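Glyoxalase family protein (Enterococcus faecalis, PDB 2P25) is a member of the glyoxalase and bleomycin resistance protein superfamily, a dimer built from small mixed beta sheets, whose own function is not established. Local coordinates at residues 75-88 with 112-126. Residues are numbered along the deposited sequence; the frame is centred on the assembly and turned at random.
Sequences RHLAFKVEHIEEVI and TFFFDPDGLPLELHE
Strands 75-80 and 121-125 run parallel, their axes 4.5 Å apart at 26°, and pair through alternating backbone bonds: Leu77 O accepts from Glu123 N, Phe79 bonds Glu123 O and His125 N, and Val81 N reaches His125 O. On the helix side of the sheet, Leu124 projects against helix 84-88. Its CG, anti to the carbonyl carbon and beside the backbone N, directs the branch toward the helix: CD1 lies 3.8 Å from Val87 CG1 and also meets Ile88, while CD2 touches Val81 CG1 at 3.9 Å and Val87 as well. Ile84 CD1 packs on Leu124 CB. Glu126 extends its carboxylate to the helix start, where OE2 takes Ile84 N on its anti lone pair (2.8 Å, 166° at the hydrogen). A water donates to both Glu126 OE2 and Glu85 OE1, bridging like charges 4.2 Å apart and probably easing their repulsion; Glu85 also pairs with Lys110. On the other face, the edge of Phe113 meets the His76 ring face, planes at 78°, and Ala78 CB lies 3.7 Å from Glu123 CB. Glu123 OE2 bonds His8 of the second subunit, whose strand continues the sheet beside His76-Ala78. Parallel pairing of first and last strands in a βαβββ unit is characteristic of the glyoxalase fold.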
loop_
_atom_site.group_PDB
_atom_site.type_symbol
_atom_site.label_atom_id
_atom_site.label_comp_id
_atom_site.label_asym_id
_atom_site.label_seq_id
_atom_site.Cartn_x
_atom_site.Cartn_y
_atom_site.Cartn_z
ATOM N N ARG A 75 4.530 0.265 -4.074
ATOM C CA ARG A 75 5.274 1.427 -4.560
ATOM C C ARG A 75 4.871 2.729 -3.848
ATOM O O ARG A 75 5.717 3.473 -3.348
ATOM C CB ARG A 75 4.998 1.585 -6.073
ATOM C CG ARG A 75 5.644 2.786 -6.722
ATOM C CD ARG A 75 5.173 2.780 -8.177
ATOM N NE ARG A 75 5.687 3.868 -8.993
ATOM C CZ ARG A 75 6.419 3.707 -10.108
ATOM N NH1 ARG A 75 6.808 2.495 -10.548
ATOM N NH2 ARG A 75 6.801 4.786 -10.774
ATOM N N HIS A 76 3.589 3.029 -3.869
ATOM C CA HIS A 76 3.100 4.264 -3.210
ATOM C C HIS A 76 1.670 4.134 -2.778
ATOM O O HIS A 76 0.979 3.190 -3.168
ATOM C CB HIS A 76 3.369 5.529 -4.054
ATOM C CG HIS A 76 2.571 5.628 -5.334
ATOM N ND1 HIS A 76 1.200 5.749 -5.365
ATOM C CD2 HIS A 76 2.981 5.699 -6.625
ATOM C CE1 HIS A 76 0.793 5.864 -6.620
ATOM N NE2 HIS A 76 1.856 5.809 -7.403
ATOM N N LEU A 77 1.217 5.097 -1.963
ATOM C CA LEU A 77 -0.164 5.145 -1.527
ATOM C C LEU A 77 -0.687 6.501 -1.960
ATOM O O LEU A 77 0.027 7.484 -1.826
ATOM C CB LEU A 77 -0.216 5.089 0.002
ATOM C CG LEU A 77 -1.549 5.168 0.708
ATOM C CD1 LEU A 77 -2.484 4.062 0.228
ATOM C CD2 LEU A 77 -1.260 5.016 2.231
ATOM N N ALA A 78 -1.885 6.534 -2.542
ATOM C CA ALA A 78 -2.427 7.790 -3.074
ATOM C C ALA A 78 -3.688 8.163 -2.337
ATOM O O ALA A 78 -4.554 7.302 -2.139
ATOM C CB ALA A 78 -2.733 7.618 -4.549
ATOM N N PHE A 79 -3.818 9.454 -2.011
ATOM C CA PHE A 79 -5.005 9.980 -1.356
ATOM C C PHE A 79 -5.868 10.761 -2.356
ATOM O O PHE A 79 -5.343 11.547 -3.141
ATOM C CB PHE A 79 -4.580 10.915 -0.207
ATOM C CG PHE A 79 -3.828 10.226 0.893
ATOM C CD1 PHE A 79 -4.506 9.517 1.874
ATOM C CD2 PHE A 79 -2.432 10.295 0.964
ATOM C CE1 PHE A 79 -3.800 8.859 2.904
ATOM C CE2 PHE A 79 -1.738 9.666 1.992
ATOM C CZ PHE A 79 -2.435 8.950 2.971
ATOM N N LYS A 80 -7.187 10.553 -2.327
ATOM C CA LYS A 80 -8.087 11.351 -3.146
ATOM C C LYS A 80 -8.365 12.661 -2.405
ATOM O O LYS A 80 -8.676 12.642 -1.200
ATOM C CB LYS A 80 -9.427 10.638 -3.418
ATOM C CG LYS A 80 -10.218 11.333 -4.564
ATOM C CD LYS A 80 -11.526 10.641 -4.909
ATOM C CE LYS A 80 -12.329 11.521 -5.847
ATOM N NZ LYS A 80 -12.152 12.965 -5.460
ATOM N N VAL A 81 -8.199 13.775 -3.112
ATOM C CA VAL A 81 -8.508 15.101 -2.549
ATOM C C VAL A 81 -9.524 15.829 -3.410
ATOM O O VAL A 81 -9.657 15.580 -4.618
ATOM C CB VAL A 81 -7.221 15.985 -2.335
ATOM C CG1 VAL A 81 -6.216 15.276 -1.364
ATOM C CG2 VAL A 81 -6.533 16.269 -3.648
ATOM N N GLU A 82 -10.247 16.749 -2.774
ATOM C CA GLU A 82 -11.256 17.524 -3.479
ATOM C C GLU A 82 -10.614 18.706 -4.197
ATOM O O GLU A 82 -10.871 18.939 -5.374
ATOM C CB GLU A 82 -12.316 18.012 -2.488
ATOM C CG GLU A 82 -12.922 16.888 -1.646
ATOM C CD GLU A 82 -14.065 17.326 -0.711
ATOM O OE1 GLU A 82 -14.458 18.540 -0.680
ATOM O OE2 GLU A 82 -14.574 16.426 0.013
ATOM N N HIS A 83 -9.807 19.470 -3.475
ATOM C CA HIS A 83 -9.116 20.592 -4.080
ATOM C C HIS A 83 -7.678 20.552 -3.606
ATOM O O HIS A 83 -7.369 20.779 -2.425
ATOM C CB HIS A 83 -9.811 21.930 -3.784
ATOM C CG HIS A 83 -9.598 22.957 -4.855
ATOM N ND1 HIS A 83 -8.754 24.037 -4.698
ATOM C CD2 HIS A 83 -10.093 23.045 -6.112
ATOM C CE1 HIS A 83 -8.750 24.752 -5.808
ATOM N NE2 HIS A 83 -9.559 24.175 -6.680
ATOM N N ILE A 84 -6.811 20.189 -4.540
ATOM C CA ILE A 84 -5.414 19.842 -4.231
ATOM C C ILE A 84 -4.569 20.993 -3.653
ATOM O O ILE A 84 -3.752 20.778 -2.768
ATOM C CB ILE A 84 -4.741 19.187 -5.447
ATOM C CG1 ILE A 84 -3.472 18.441 -5.027
ATOM C CG2 ILE A 84 -4.501 20.219 -6.573
ATOM C CD1 ILE A 84 -3.046 17.415 -6.065
ATOM N N GLU A 85 -4.828 22.217 -4.104
ATOM C CA GLU A 85 -4.057 23.384 -3.669
ATOM C C GLU A 85 -4.125 23.591 -2.164
ATOM O O GLU A 85 -3.105 23.905 -1.530
ATOM C CB GLU A 85 -4.529 24.646 -4.435
ATOM C CG GLU A 85 -4.111 24.599 -5.918
ATOM C CD GLU A 85 -5.136 23.924 -6.845
ATOM O OE1 GLU A 85 -6.190 23.438 -6.379
ATOM O OE2 GLU A 85 -4.868 23.860 -8.069
ATOM N N GLU A 86 -5.312 23.404 -1.581
ATOM C CA GLU A 86 -5.459 23.579 -0.131
ATOM C C GLU A 86 -4.729 22.508 0.663
ATOM O O GLU A 86 -4.176 22.788 1.733
ATOM C CB GLU A 86 -6.920 23.684 0.308
ATOM C CG GLU A 86 -7.748 22.425 0.214
ATOM C CD GLU A 86 -9.141 22.603 0.799
ATOM O OE1 GLU A 86 -9.494 23.756 1.119
ATOM O OE2 GLU A 86 -9.893 21.607 0.914
ATOM N N VAL A 87 -4.732 21.283 0.136
ATOM C CA VAL A 87 -4.024 20.187 0.814
ATOM C C VAL A 87 -2.510 20.437 0.750
ATOM O O VAL A 87 -1.792 20.278 1.752
ATOM C CB VAL A 87 -4.442 18.798 0.283
ATOM C CG1 VAL A 87 -3.808 17.702 1.146
ATOM C CG2 VAL A 87 -5.981 18.664 0.312
ATOM N N ILE A 88 -2.021 20.828 -0.424
ATOM C CA ILE A 88 -0.613 21.224 -0.557
ATOM C C ILE A 88 -0.253 22.339 0.431
ATOM O O ILE A 88 0.769 22.265 1.131
ATOM C CB ILE A 88 -0.298 21.609 -2.019
ATOM C CG1 ILE A 88 -0.288 20.357 -2.905
ATOM C CG2 ILE A 88 1.042 22.351 -2.125
ATOM C CD1 ILE A 88 -0.361 20.693 -4.390
ATOM N N THR A 112 0.118 15.399 -7.213
ATOM C CA THR A 112 1.501 15.639 -6.832
ATOM C C THR A 112 1.874 14.580 -5.771
ATOM O O THR A 112 1.027 13.757 -5.377
ATOM C CB THR A 112 1.732 17.062 -6.288
ATOM O OG1 THR A 112 3.163 17.282 -6.154
ATOM C CG2 THR A 112 1.040 17.252 -4.914
ATOM N N PHE A 113 3.123 14.628 -5.324
ATOM C CA PHE A 113 3.650 13.728 -4.298
ATOM C C PHE A 113 4.278 14.503 -3.161
ATOM O O PHE A 113 4.848 15.586 -3.347
ATOM C CB PHE A 113 4.751 12.815 -4.862
ATOM C CG PHE A 113 4.247 11.667 -5.691
ATOM C CD1 PHE A 113 3.983 10.432 -5.098
ATOM C CD2 PHE A 113 4.028 11.828 -7.053
ATOM C CE1 PHE A 113 3.528 9.349 -5.880
ATOM C CE2 PHE A 113 3.571 10.754 -7.851
ATOM C CZ PHE A 113 3.307 9.532 -7.270
ATOM N N PHE A 114 4.150 13.936 -1.968
ATOM C CA PHE A 114 4.964 14.311 -0.827
ATOM C C PHE A 114 5.549 13.000 -0.291
ATOM O O PHE A 114 5.286 11.942 -0.860
ATOM C CB PHE A 114 4.171 15.099 0.233
ATOM C CG PHE A 114 3.010 14.349 0.852
ATOM C CD1 PHE A 114 3.079 13.927 2.192
ATOM C CD2 PHE A 114 1.839 14.129 0.130
ATOM C CE1 PHE A 114 2.011 13.265 2.794
ATOM C CE2 PHE A 114 0.772 13.452 0.715
ATOM C CZ PHE A 114 0.852 13.039 2.049
ATOM N N PHE A 115 6.375 13.063 0.750
ATOM C CA PHE A 115 7.124 11.875 1.173
ATOM C C PHE A 115 7.109 11.800 2.658
ATOM O O PHE A 115 7.157 12.820 3.345
ATOM C CB PHE A 115 8.568 11.961 0.652
ATOM C CG PHE A 115 8.628 12.034 -0.836
ATOM C CD1 PHE A 115 8.680 10.869 -1.591
ATOM C CD2 PHE A 115 8.559 13.279 -1.501
ATOM C CE1 PHE A 115 8.666 10.936 -2.991
ATOM C CE2 PHE A 115 8.539 13.342 -2.886
ATOM C CZ PHE A 115 8.595 12.181 -3.628
ATOM N N ASP A 116 7.012 10.567 3.156
ATOM C CA ASP A 116 7.072 10.340 4.605
ATOM C C ASP A 116 8.525 10.482 5.096
ATOM O O ASP A 116 9.440 10.708 4.289
ATOM C CB ASP A 116 6.302 9.046 4.991
ATOM C CG ASP A 116 7.203 7.791 5.124
ATOM O OD1 ASP A 116 8.356 7.789 4.699
ATOM O OD2 ASP A 116 6.693 6.795 5.690
ATOM N N PRO A 117 8.741 10.440 6.416
ATOM C CA PRO A 117 10.066 10.693 6.969
ATOM C C PRO A 117 11.148 9.752 6.440
ATOM O O PRO A 117 12.348 10.089 6.536
ATOM C CB PRO A 117 9.863 10.481 8.484
ATOM C CG PRO A 117 8.366 10.906 8.684
ATOM C CD PRO A 117 7.712 10.275 7.470
ATOM N N ASP A 118 10.742 8.563 5.984
ATOM C CA ASP A 118 11.662 7.571 5.392
ATOM C C ASP A 118 11.604 7.550 3.860
ATOM O O ASP A 118 12.120 6.623 3.203
ATOM C CB ASP A 118 11.380 6.184 5.974
ATOM C CG ASP A 118 11.715 6.119 7.436
ATOM O OD1 ASP A 118 12.867 6.450 7.809
ATOM O OD2 ASP A 118 10.821 5.795 8.200
ATOM N N GLY A 119 11.006 8.586 3.291
ATOM C CA GLY A 119 11.009 8.732 1.825
ATOM C C GLY A 119 9.950 7.932 1.082
ATOM O O GLY A 119 10.055 7.760 -0.146
ATOM N N LEU A 120 8.928 7.446 1.794
ATOM C CA LEU A 120 7.822 6.748 1.134
ATOM C C LEU A 120 7.034 7.755 0.314
ATOM O O LEU A 120 6.576 8.757 0.872
ATOM C CB LEU A 120 6.877 6.101 2.155
ATOM C CG LEU A 120 5.670 5.360 1.537
ATOM C CD1 LEU A 120 6.078 4.228 0.524
ATOM C CD2 LEU A 120 4.803 4.808 2.653
ATOM N N PRO A 121 6.890 7.530 -1.010
ATOM C CA PRO A 121 6.038 8.455 -1.786
ATOM C C PRO A 121 4.565 8.327 -1.431
ATOM O O PRO A 121 3.997 7.210 -1.393
ATOM C CB PRO A 121 6.280 8.034 -3.258
ATOM C CG PRO A 121 7.556 7.169 -3.212
ATOM C CD PRO A 121 7.509 6.503 -1.865
ATOM N N LEU A 122 3.941 9.484 -1.200
ATOM C CA LEU A 122 2.525 9.562 -0.896
ATOM C C LEU A 122 1.944 10.528 -1.908
ATOM O O LEU A 122 2.407 11.672 -2.032
ATOM C CB LEU A 122 2.305 10.049 0.539
ATOM C CG LEU A 122 2.894 9.106 1.609
ATOM C CD1 LEU A 122 2.833 9.768 2.999
ATOM C CD2 LEU A 122 2.058 7.798 1.603
ATOM N N GLU A 123 0.955 10.061 -2.657
ATOM C CA GLU A 123 0.391 10.888 -3.720
ATOM C C GLU A 123 -0.889 11.599 -3.284
ATOM O O GLU A 123 -1.689 11.035 -2.540
ATOM C CB GLU A 123 0.125 9.997 -4.910
ATOM C CG GLU A 123 -0.243 10.701 -6.202
ATOM C CD GLU A 123 -0.697 9.706 -7.250
ATOM O OE1 GLU A 123 0.117 8.870 -7.672
ATOM O OE2 GLU A 123 -1.877 9.704 -7.622
ATOM N N LEU A 124 -1.091 12.815 -3.799
ATOM C CA LEU A 124 -2.387 13.494 -3.757
ATOM C C LEU A 124 -2.940 13.496 -5.169
ATOM O O LEU A 124 -2.222 13.822 -6.128
ATOM C CB LEU A 124 -2.206 14.941 -3.284
ATOM C CG LEU A 124 -1.591 15.212 -1.907
ATOM C CD1 LEU A 124 -1.450 16.728 -1.666
ATOM C CD2 LEU A 124 -2.427 14.562 -0.820
ATOM N N HIS A 125 -4.213 13.120 -5.310
ATOM C CA HIS A 125 -4.821 13.017 -6.621
ATOM C C HIS A 125 -6.262 13.508 -6.563
ATOM O O HIS A 125 -7.022 13.079 -5.698
ATOM C CB HIS A 125 -4.792 11.540 -7.049
ATOM C CG HIS A 125 -4.972 11.320 -8.514
ATOM N ND1 HIS A 125 -6.134 11.641 -9.183
ATOM C CD2 HIS A 125 -4.148 10.764 -9.434
ATOM C CE1 HIS A 125 -6.012 11.309 -10.458
ATOM N NE2 HIS A 125 -4.817 10.773 -10.637
ATOM N N GLU A 126 -6.635 14.398 -7.477
ATOM C CA GLU A 126 -8.026 14.850 -7.558
ATOM C C GLU A 126 -8.949 13.813 -8.224
ATOM O O GLU A 126 -8.472 12.813 -8.790
ATOM C CB GLU A 126 -8.094 16.188 -8.272
ATOM C CG GLU A 126 -7.631 17.333 -7.365
ATOM C CD GLU A 126 -8.012 18.728 -7.865
ATOM O OE1 GLU A 126 -8.480 18.875 -9.027
ATOM O OE2 GLU A 126 -7.845 19.686 -7.081
HETATM O O HOH W 1 -7.755 22.296 -8.065
#